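Local coordinates for protein cyclic nucleotide-binding domain (Methylobacillus flagellatus KT, PDB 3GYD) that binds cyclic AMP through a cyclic nucleotide-binding domain and may be linked to voltage-gated potassium channel activity, at residues Gln72-Gly77 / Met123-Ser128; Val41-Leu46 / Leu160-Gln165. All blocks are in the same frame, centred on the assembly; numbering follows the deposited sequence. Where two conformers were deposited one is given.

Contact 1 of 2, residues Gln72-Gly77 / Met123-Ser128; sequences QLLTEG and MPRSAS. With CMP (adenosine-3',5'-cyclic-monophosphate), chain D.
Residues 123-128 form the last part of the phosphate-binding cassette of the cyclic nucleotide-binding fold, held here against the end of strand 71-74, with L74 and R125 meeting beside the bound cyclic AMP. CD2 of L74 lies over one face of the R125 guanidinium, 3.6 Å from NE and offset toward the rim. CMP O1P sits at the edge of that group, in its plane, and R125 NH1 bonds it at 2.8 Å. The R125 chain bends at chi2 (-62°), which turns the guanidinium edge, with NH1, to CMP O1P. R125 NH2 is bonded to the carbonyl O of Y82, so the group is fixed from a second direction. With an alanine in place of R125, O1P would probably lose its charged partner, and L74 CD2 the flat group it covers. S126 grips CMP O2P twice, through its backbone N and through OG at 2.8 Å. Between the two backbones, G77 N donates to R125 O at 2.9 Å. E76 N donates almost straight to S128 OG at 2.9 Å (172°). One water joins S128 OG to E76 OE1, and E76 also bonds D96 N and forms a salt bridge with K95. L73 and L74 both face C129 in a classic beta bulge, S128 pairs with I94 of strand 90-97, and the loop follows helix 116-121, whose S118 touches R125.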
ATOM      1  N   GLN B  72      -8.384 -19.893 -12.421  1.00 25.83           N
ATOM      2  CA  GLN B  72      -8.650 -18.907 -11.373  1.00 27.75           C
ATOM      3  C   GLN B  72      -7.536 -18.935 -10.309  1.00 27.17           C
ATOM      4  O   GLN B  72      -7.542 -19.768  -9.380  1.00 27.21           O
ATOM      5  CB  GLN B  72     -10.036 -19.070 -10.746  1.00 29.96           C
ATOM      6  CG  GLN B  72     -10.447 -17.836  -9.965  1.00 31.92           C
ATOM      7  CD  GLN B  72     -11.928 -17.562  -9.989  1.00 33.23           C
ATOM      8  OE1 GLN B  72     -12.555 -17.480  -8.946  1.00 35.33           O
ATOM      9  NE2 GLN B  72     -12.492 -17.404 -11.182  1.00 34.86           N
ATOM     10  N   LEU B  73      -6.589 -18.016 -10.487  1.00 24.24           N
ATOM     11  CA  LEU B  73      -5.447 -17.870  -9.606  1.00 23.19           C
ATOM     12  C   LEU B  73      -5.880 -17.445  -8.213  1.00 22.50           C
ATOM     13  O   LEU B  73      -5.405 -17.988  -7.206  1.00 23.48           O
ATOM     14  CB  LEU B  73      -4.453 -16.871 -10.199  1.00 22.86           C
ATOM     15  CG  LEU B  73      -3.928 -17.201 -11.595  1.00 22.96           C
ATOM     16  CD1 LEU B  73      -3.008 -16.096 -12.134  1.00 23.79           C
ATOM     17  CD2 LEU B  73      -3.241 -18.582 -11.628  1.00 22.37           C
ATOM     18  N   LEU B  74      -6.797 -16.478  -8.153  1.00 19.88           N
ATOM     19  CA  LEU B  74      -7.339 -15.978  -6.890  1.00 19.86           C
ATOM     20  C   LEU B  74      -8.840 -15.823  -7.027  1.00 20.09           C
ATOM     21  O   LEU B  74      -9.325 -15.478  -8.099  1.00 21.53           O
ATOM     22  CB  LEU B  74      -6.720 -14.637  -6.518  1.00 19.20           C
ATOM     23  CG  LEU B  74      -5.204 -14.570  -6.346  1.00 18.90           C
ATOM     24  CD1 LEU B  74      -4.743 -13.090  -6.224  1.00 17.14           C
ATOM     25  CD2 LEU B  74      -4.737 -15.445  -5.143  1.00 19.75           C
ATOM     26  N   THR B  75      -9.561 -16.084  -5.942  1.00 20.07           N
ATOM     27  CA  THR B  75     -11.009 -15.990  -5.892  1.00 20.74           C
ATOM     28  C   THR B  75     -11.479 -15.028  -4.792  1.00 20.79           C
ATOM     29  O   THR B  75     -11.166 -15.187  -3.628  1.00 20.08           O
ATOM     30  CB  THR B  75     -11.610 -17.385  -5.624  1.00 21.34           C
ATOM     31  OG1 THR B  75     -11.184 -18.271  -6.650  1.00 20.35           O
ATOM     32  CG2 THR B  75     -13.150 -17.355  -5.545  1.00 20.59           C
ATOM     33  N   GLU B  76     -12.255 -14.039  -5.199  1.00 20.57           N
ATOM     34  CA  GLU B  76     -12.854 -13.075  -4.303  1.00 21.25           C
ATOM     35  C   GLU B  76     -13.494 -13.768  -3.089  1.00 21.58           C
ATOM     36  O   GLU B  76     -14.193 -14.771  -3.218  1.00 21.68           O
ATOM     37  CB  GLU B  76     -13.879 -12.244  -5.067  1.00 21.99           C
ATOM     38  CG  GLU B  76     -14.396 -11.066  -4.294  1.00 22.86           C
ATOM     39  CD  GLU B  76     -15.421 -10.203  -5.023  1.00 23.62           C
ATOM     40  OE1 GLU B  76     -15.701 -10.396  -6.219  1.00 22.35           O
ATOM     41  OE2 GLU B  76     -15.919  -9.261  -4.367  1.00 25.82           O
ATOM     42  N   GLY B  77     -13.208 -13.259  -1.901  1.00 22.16           N
ATOM     43  CA  GLY B  77     -13.801 -13.782  -0.664  1.00 23.09           C
ATOM     44  C   GLY B  77     -13.052 -14.962  -0.073  1.00 23.60           C
ATOM     45  O   GLY B  77     -13.363 -15.361   1.047  1.00 23.33           O
HETATM   46  N   MSE B 123      -7.223 -10.067   5.363  0.67 19.28           N
HETATM   47  CA  MSE B 123      -8.632 -10.041   4.981  0.67 20.49           C
HETATM   48  C   MSE B 123      -8.845 -10.963   3.769  0.67 20.07           C
HETATM   49  O   MSE B 123      -7.874 -11.351   3.106  0.67 19.86           O
HETATM   50  CB  MSE B 123      -9.029  -8.600   4.645  0.67 19.43           C
HETATM   51  CG  MSE B 123      -8.901  -7.674   5.831  0.67 21.12           C
HETATM   52 SE   MSE B 123     -10.223  -8.091   7.179  0.50 23.58          SE
HETATM   53  CE  MSE B 123     -11.803  -7.715   6.076  0.67 22.14           C
ATOM     54  N   PRO B 124     -10.108 -11.331   3.478  1.00 21.34           N
ATOM     55  CA  PRO B 124     -10.348 -12.161   2.297  1.00 20.75           C
ATOM     56  C   PRO B 124      -9.924 -11.461   0.992  1.00 20.06           C
ATOM     57  O   PRO B 124      -9.769 -10.238   0.975  1.00 18.27           O
ATOM     58  CB  PRO B 124     -11.874 -12.335   2.299  1.00 21.64           C
ATOM     59  CG  PRO B 124     -12.288 -12.055   3.689  1.00 22.03           C
ATOM     60  CD  PRO B 124     -11.371 -11.000   4.175  1.00 21.95           C
ATOM     61  N   ARG B 125      -9.729 -12.220  -0.074  1.00 20.75           N
ATOM     62  CA  ARG B 125      -9.324 -11.638  -1.361  1.00 20.08           C
ATOM     63  C   ARG B 125     -10.390 -10.615  -1.786  1.00 19.77           C
ATOM     64  O   ARG B 125     -11.597 -10.884  -1.697  1.00 19.99           O
ATOM     65  CB  ARG B 125      -9.182 -12.697  -2.468  1.00 18.59           C
ATOM     66  CG  ARG B 125      -8.173 -13.810  -2.214  1.00 19.19           C
ATOM     67  CD  ARG B 125      -6.766 -13.283  -2.075  1.00 18.35           C
ATOM     68  NE  ARG B 125      -5.790 -14.342  -1.920  1.00 18.85           N
ATOM     69  CZ  ARG B 125      -4.491 -14.152  -1.806  1.00 19.23           C
ATOM     70  NH1 ARG B 125      -3.978 -12.923  -1.843  1.00 19.12           N
ATOM     71  NH2 ARG B 125      -3.690 -15.201  -1.710  1.00 17.19           N
ATOM     72  N   SER B 126      -9.910  -9.469  -2.264  1.00 19.17           N
ATOM     73  CA  SER B 126     -10.741  -8.339  -2.668  1.00 21.14           C
ATOM     74  C   SER B 126     -11.367  -8.520  -4.057  1.00 21.19           C
ATOM     75  O   SER B 126     -12.355  -7.856  -4.395  1.00 21.45           O
ATOM     76  CB  SER B 126      -9.909  -7.062  -2.645  1.00 19.67           C
ATOM     77  OG  SER B 126      -8.947  -7.059  -3.703  1.00 18.64           O
ATOM     78  N   ALA B 127     -10.786  -9.399  -4.856  1.00 21.19           N
ATOM     79  CA  ALA B 127     -11.214  -9.631  -6.236  1.00 20.75           C
ATOM     80  C   ALA B 127     -10.754 -11.033  -6.678  1.00 20.88           C
ATOM     81  O   ALA B 127      -9.911 -11.637  -6.026  1.00 20.84           O
ATOM     82  CB  ALA B 127     -10.593  -8.561  -7.148  1.00 18.68           C
ATOM     83  N   SER B 128     -11.330 -11.546  -7.768  1.00 20.12           N
ATOM     84  CA  SER B 128     -10.863 -12.795  -8.409  1.00 20.65           C
ATOM     85  C   SER B 128      -9.844 -12.400  -9.481  1.00 20.19           C
ATOM     86  O   SER B 128      -9.948 -11.307 -10.061  1.00 20.90           O
ATOM     87  CB  SER B 128     -12.033 -13.560  -9.044  1.00 20.19           C
ATOM     88  OG  SER B 128     -12.946 -13.999  -8.038  1.00 19.78           O
TER
HETATM   89  P   CMP D 300      -5.907  -9.518  -2.969  1.00 17.42           P
HETATM   90  O1P CMP D 300      -5.136 -10.335  -1.988  1.00 16.64           O
HETATM   91  O2P CMP D 300      -7.116  -8.741  -2.444  1.00 18.04           O
HETATM   92  O5' CMP D 300      -6.552 -10.565  -4.072  1.00 18.33           O
HETATM   93  C5' CMP D 300      -7.134 -10.064  -5.276  1.00 17.14           C
HETATM   94  C4' CMP D 300      -6.110  -9.144  -5.925  1.00 16.38           C
HETATM   95  O4' CMP D 300      -6.581  -8.379  -7.002  1.00 17.47           O
HETATM   96  C3' CMP D 300      -5.609  -8.020  -5.012  1.00 17.23           C
HETATM   97  O3' CMP D 300      -4.957  -8.634  -3.913  1.00 17.95           O
HETATM   98  C2' CMP D 300      -4.760  -7.226  -5.987  1.00 17.63           C
HETATM   99  O2' CMP D 300      -3.462  -7.829  -6.146  1.00 17.03           O
HETATM  100  C1' CMP D 300      -5.567  -7.407  -7.288  1.00 19.75           C
HETATM  101  N9  CMP D 300      -6.216  -6.138  -7.598  1.00 20.06           N
HETATM  102  C8  CMP D 300      -7.257  -5.633  -6.929  1.00 20.70           C
HETATM  103  N7  CMP D 300      -7.592  -4.431  -7.427  1.00 21.66           N
HETATM  104  C5  CMP D 300      -6.765  -4.167  -8.445  1.00 21.24           C
HETATM  105  C6  CMP D 300      -6.546  -3.088  -9.404  1.00 22.39           C
HETATM  106  N6  CMP D 300      -7.347  -1.994  -9.408  1.00 22.42           N
HETATM  107  N1  CMP D 300      -5.548  -3.226 -10.280  1.00 21.51           N
HETATM  108  C2  CMP D 300      -4.720  -4.306 -10.328  1.00 21.40           C
HETATM  109  N3  CMP D 300      -4.861  -5.325  -9.469  1.00 20.40           N
HETATM  110  C4  CMP D 300      -5.843  -5.313  -8.556  1.00 20.47           C
HETATM  111  O   HOH W   1     -15.185 -12.182  -8.229  1.00 43.55           O

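Contact 2 of 2, residues Val41-Leu46 / Leu160-Gln165; sequences VNKIKL and LIRLLQ
The guanidinium of R162 has the carbonyl O of V41 at its edge, in plane, while CB of K43 approaches it obliquely at 3.7 Å from NH2. The K43 chain runs alongside that of R162. R162 CD rests 3.5 Å from V41 O, and NE is bonded to the carbonyl O of I40. The other flat group is the amide of Q165, which bonds K45 twice. K45 N donates to Q165 OE1 at 3.0 Å, with the donor tilted 16° from the plane of the side-chain carbonyl. Q165 NE2 donates to K45 O at 2.8 Å. That oxygen lies in the amide plane, although NE2 stands above the carbonyl plane of K45. A water donates to both Q165 OE1 and K43 O. OE1 thus accepts two bonds, and with NE2 bonded too the amide is held against turning. I44 sits between the two polar groups. Its CG1 is anti to the backbone N (chi1 -167°), which carries CD1 to CG2 of I161 in one of its two conformers. V41 O also closes a type I beta turn with I44 N. The contact thus fastens the loop between helices 34-41 and 52-60 to the long helix 153-178. Q165 NE2 also bonds I120 O of the second subunit, and L149 of that subunit packs on I161. V41 faces V55 and L58 of helix 52-60, and R162 touches I113 of strand 113-114.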
ATOM      1  N   VAL B  41      11.384  -6.253  -9.238  1.00 17.01           N
ATOM      2  CA  VAL B  41      11.693  -5.590  -7.973  1.00 18.18           C
ATOM      3  C   VAL B  41      12.444  -4.269  -8.209  1.00 18.55           C
ATOM      4  O   VAL B  41      12.263  -3.320  -7.448  1.00 19.83           O
ATOM      5  CB  VAL B  41      12.426  -6.479  -6.970  1.00 17.75           C
ATOM      6  CG1 VAL B  41      11.558  -7.769  -6.622  1.00 17.70           C
ATOM      7  CG2 VAL B  41      13.803  -6.859  -7.444  1.00 16.38           C
ATOM      8  N   ASN B  42      13.235  -4.198  -9.275  1.00 18.52           N
ATOM      9  CA  ASN B  42      13.982  -2.965  -9.538  1.00 19.35           C
ATOM     10  C   ASN B  42      13.194  -1.845 -10.210  1.00 20.56           C
ATOM     11  O   ASN B  42      13.740  -0.822 -10.528  1.00 18.39           O
ATOM     12  CB  ASN B  42      15.338  -3.237 -10.168  1.00 21.63           C
ATOM     13  CG  ASN B  42      16.386  -3.601  -9.129  1.00 22.47           C
ATOM     14  OD1 ASN B  42      16.279  -3.199  -7.972  1.00 24.88           O
ATOM     15  ND2 ASN B  42      17.432  -4.293  -9.549  1.00 23.74           N
ATOM     16  N   LYS B  43      11.890  -2.023 -10.357  1.00 20.64           N
ATOM     17  CA  LYS B  43      10.972  -0.886 -10.548  1.00 21.91           C
ATOM     18  C   LYS B  43      10.865   0.012  -9.299  1.00 21.08           C
ATOM     19  O   LYS B  43      10.273   1.090  -9.355  1.00 19.28           O
ATOM     20  CB  LYS B  43       9.564  -1.388 -10.872  1.00 22.65           C
ATOM     21  CG  LYS B  43       9.446  -2.286 -12.131  1.00 24.02           C
ATOM     22  CD  LYS B  43      10.035  -1.683 -13.365  1.00 25.85           C
ATOM     23  CE  LYS B  43       9.390  -2.372 -14.560  1.00 28.24           C
ATOM     24  NZ  LYS B  43       9.993  -2.026 -15.845  1.00 29.66           N
ATOM     25  N   ILE B  44      11.426  -0.433  -8.187  1.00 20.39           N
ATOM     26  CA  ILE B  44      11.483   0.393  -6.969  1.00 20.35           C
ATOM     27  C   ILE B  44      12.119   1.748  -7.296  1.00 22.58           C
ATOM     28  O   ILE B  44      13.095   1.839  -8.072  1.00 21.58           O
ATOM     29  CB  ILE B  44      12.297  -0.329  -5.843  1.00 20.33           C
ATOM     30  CG1 ILE B  44      12.105   0.358  -4.485  1.00 20.68           C
ATOM     31  CG2 ILE B  44      13.770  -0.459  -6.217  1.00 20.55           C
ATOM     32  CD1 ILE B  44      12.729  -0.396  -3.338  1.00 18.22           C
ATOM     33  N   LYS B  45      11.585   2.801  -6.709  1.00 22.82           N
ATOM     34  CA  LYS B  45      12.158   4.133  -6.908  1.00 25.74           C
ATOM     35  C   LYS B  45      12.383   4.846  -5.584  1.00 23.50           C
ATOM     36  O   LYS B  45      11.891   4.406  -4.567  1.00 20.01           O
ATOM     37  CB  LYS B  45      11.305   4.934  -7.885  1.00 28.33           C
ATOM     38  CG  LYS B  45       9.936   5.211  -7.465  1.00 29.73           C
ATOM     39  CD  LYS B  45       9.081   5.727  -8.661  1.00 30.25           C
ATOM     40  CE  LYS B  45       7.584   5.863  -8.286  1.00 32.08           C
ATOM     41  NZ  LYS B  45       6.822   6.890  -9.092  1.00 33.05           N
ATOM     42  N   LEU B  46      13.214   5.883  -5.605  1.00 22.71           N
ATOM     43  CA  LEU B  46      13.520   6.723  -4.423  1.00 24.46           C
ATOM     44  C   LEU B  46      14.280   6.095  -3.282  1.00 27.95           C
ATOM     45  O   LEU B  46      14.816   6.796  -2.431  1.00 31.04           O
ATOM     46  CB  LEU B  46      12.238   7.285  -3.806  1.00 21.96           C
ATOM     47  CG  LEU B  46      11.367   8.168  -4.665  1.00 22.89           C
ATOM     48  CD1 LEU B  46      10.242   8.798  -3.790  1.00 22.37           C
ATOM     49  CD2 LEU B  46      12.203   9.226  -5.336  1.00 23.05           C
ATOM     50  N   LEU B 160       9.226  -4.208   1.044  1.00 15.80           N
ATOM     51  CA  LEU B 160       8.010  -3.493   1.529  1.00 16.65           C
ATOM     52  C   LEU B 160       7.811  -2.163   0.814  1.00 17.26           C
ATOM     53  O   LEU B 160       6.657  -1.825   0.467  1.00 18.58           O
ATOM     54  CB  LEU B 160       8.011  -3.298   3.034  1.00 17.02           C
ATOM     55  CG  LEU B 160       8.126  -4.598   3.859  1.00 18.27           C
ATOM     56  CD1 LEU B 160       8.154  -4.290   5.396  1.00 17.05           C
ATOM     57  CD2 LEU B 160       6.984  -5.568   3.501  1.00 16.87           C
ATOM     58  N   ILE B 161       8.902  -1.444   0.548  0.50 17.65           N
ATOM     59  CA  ILE B 161       8.839  -0.204  -0.243  0.50 17.29           C
ATOM     60  C   ILE B 161       8.339  -0.501  -1.675  0.50 17.08           C
ATOM     61  O   ILE B 161       7.572   0.294  -2.262  0.50 16.70           O
ATOM     62  CB  ILE B 161      10.198   0.542  -0.309  0.50 17.81           C
ATOM     63  CG1 ILE B 161      10.643   1.040   1.080  0.50 18.25           C
ATOM     64  CG2 ILE B 161      10.133   1.708  -1.310  0.50 18.74           C
ATOM     65  CD1 ILE B 161      12.130   1.373   1.165  0.50 18.37           C
ATOM     66  N   ARG B 162       8.777  -1.615  -2.254  1.00 17.43           N
ATOM     67  CA  ARG B 162       8.301  -2.022  -3.586  1.00 16.61           C
ATOM     68  C   ARG B 162       6.778  -2.288  -3.616  1.00 16.05           C
ATOM     69  O   ARG B 162       6.069  -1.885  -4.539  1.00 17.40           O
ATOM     70  CB  ARG B 162       9.106  -3.229  -4.083  1.00 17.24           C
ATOM     71  CG  ARG B 162       8.652  -3.790  -5.375  1.00 17.31           C
ATOM     72  CD  ARG B 162       8.925  -2.798  -6.518  1.00 19.09           C
ATOM     73  NE  ARG B 162       8.487  -3.253  -7.835  1.00 20.42           N
ATOM     74  CZ  ARG B 162       7.249  -3.182  -8.296  1.00 19.90           C
ATOM     75  NH1 ARG B 162       6.268  -2.649  -7.579  1.00 20.08           N
ATOM     76  NH2 ARG B 162       6.990  -3.604  -9.531  1.00 21.28           N
ATOM     77  N   LEU B 163       6.272  -2.967  -2.578  1.00 17.27           N
ATOM     78  CA  LEU B 163       4.863  -3.222  -2.440  1.00 18.08           C
ATOM     79  C   LEU B 163       4.047  -1.937  -2.128  1.00 16.93           C
ATOM     80  O   LEU B 163       2.949  -1.766  -2.636  1.00 18.69           O
ATOM     81  CB  LEU B 163       4.622  -4.281  -1.362  1.00 17.88           C
ATOM     82  CG  LEU B 163       5.193  -5.686  -1.650  1.00 19.76           C
ATOM     83  CD1 LEU B 163       5.014  -6.563  -0.397  1.00 20.21           C
ATOM     84  CD2 LEU B 163       4.569  -6.316  -2.948  1.00 20.59           C
ATOM     85  N   LEU B 164       4.624  -1.026  -1.344  1.00 16.74           N
ATOM     86  CA  LEU B 164       4.010   0.278  -1.110  1.00 16.41           C
ATOM     87  C   LEU B 164       3.794   1.039  -2.411  1.00 17.37           C
ATOM     88  O   LEU B 164       2.712   1.537  -2.654  1.00 17.29           O
ATOM     89  CB  LEU B 164       4.810   1.106  -0.100  1.00 16.41           C
ATOM     90  CG  LEU B 164       4.667   0.716   1.373  1.00 16.08           C
ATOM     91  CD1 LEU B 164       5.850   1.290   2.211  1.00 15.32           C
ATOM     92  CD2 LEU B 164       3.364   1.157   1.948  1.00 17.28           C
ATOM     93  N   GLN B 165       4.815   1.070  -3.240  1.00 16.64           N
ATOM     94  CA  GLN B 165       4.776   1.770  -4.520  1.00 17.23           C
ATOM     95  C   GLN B 165       3.861   1.089  -5.534  1.00 17.60           C
ATOM     96  O   GLN B 165       3.209   1.750  -6.349  1.00 16.87           O
ATOM     97  CB  GLN B 165       6.205   1.934  -5.016  1.00 18.49           C
ATOM     98  CG  GLN B 165       6.984   2.912  -4.151  1.00 19.74           C
ATOM     99  CD  GLN B 165       8.464   3.006  -4.505  1.00 18.64           C
ATOM    100  OE1 GLN B 165       8.971   2.222  -5.319  1.00 18.98           O
ATOM    101  NE2 GLN B 165       9.159   4.002  -3.915  1.00 17.92           N
TER
HETATM  102  O   HOH W   2       8.107   1.017  -7.646  1.00 18.30           O

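Both contacts are partly buried, with their centres about 23 Å apart. The residues of contact 1 fall between the segments of contact 2 in sequence, and the chain's centre lies between the two contacts. Contact 1 belongs to the beta part and joins a strand end to the ligand loop; R125 serves the phosphate and the Y82 carbonyl. Contact 2 belongs to the helical part and joins an interhelical loop to helix 153-178; R162 takes no part in the ligand site and bonds the I40 carbonyl. In contact 1 the bonds between segments start from backbone N atoms, whereas in contact 2 one side-chain amide both gives and accepts. Each contact touches the second subunit.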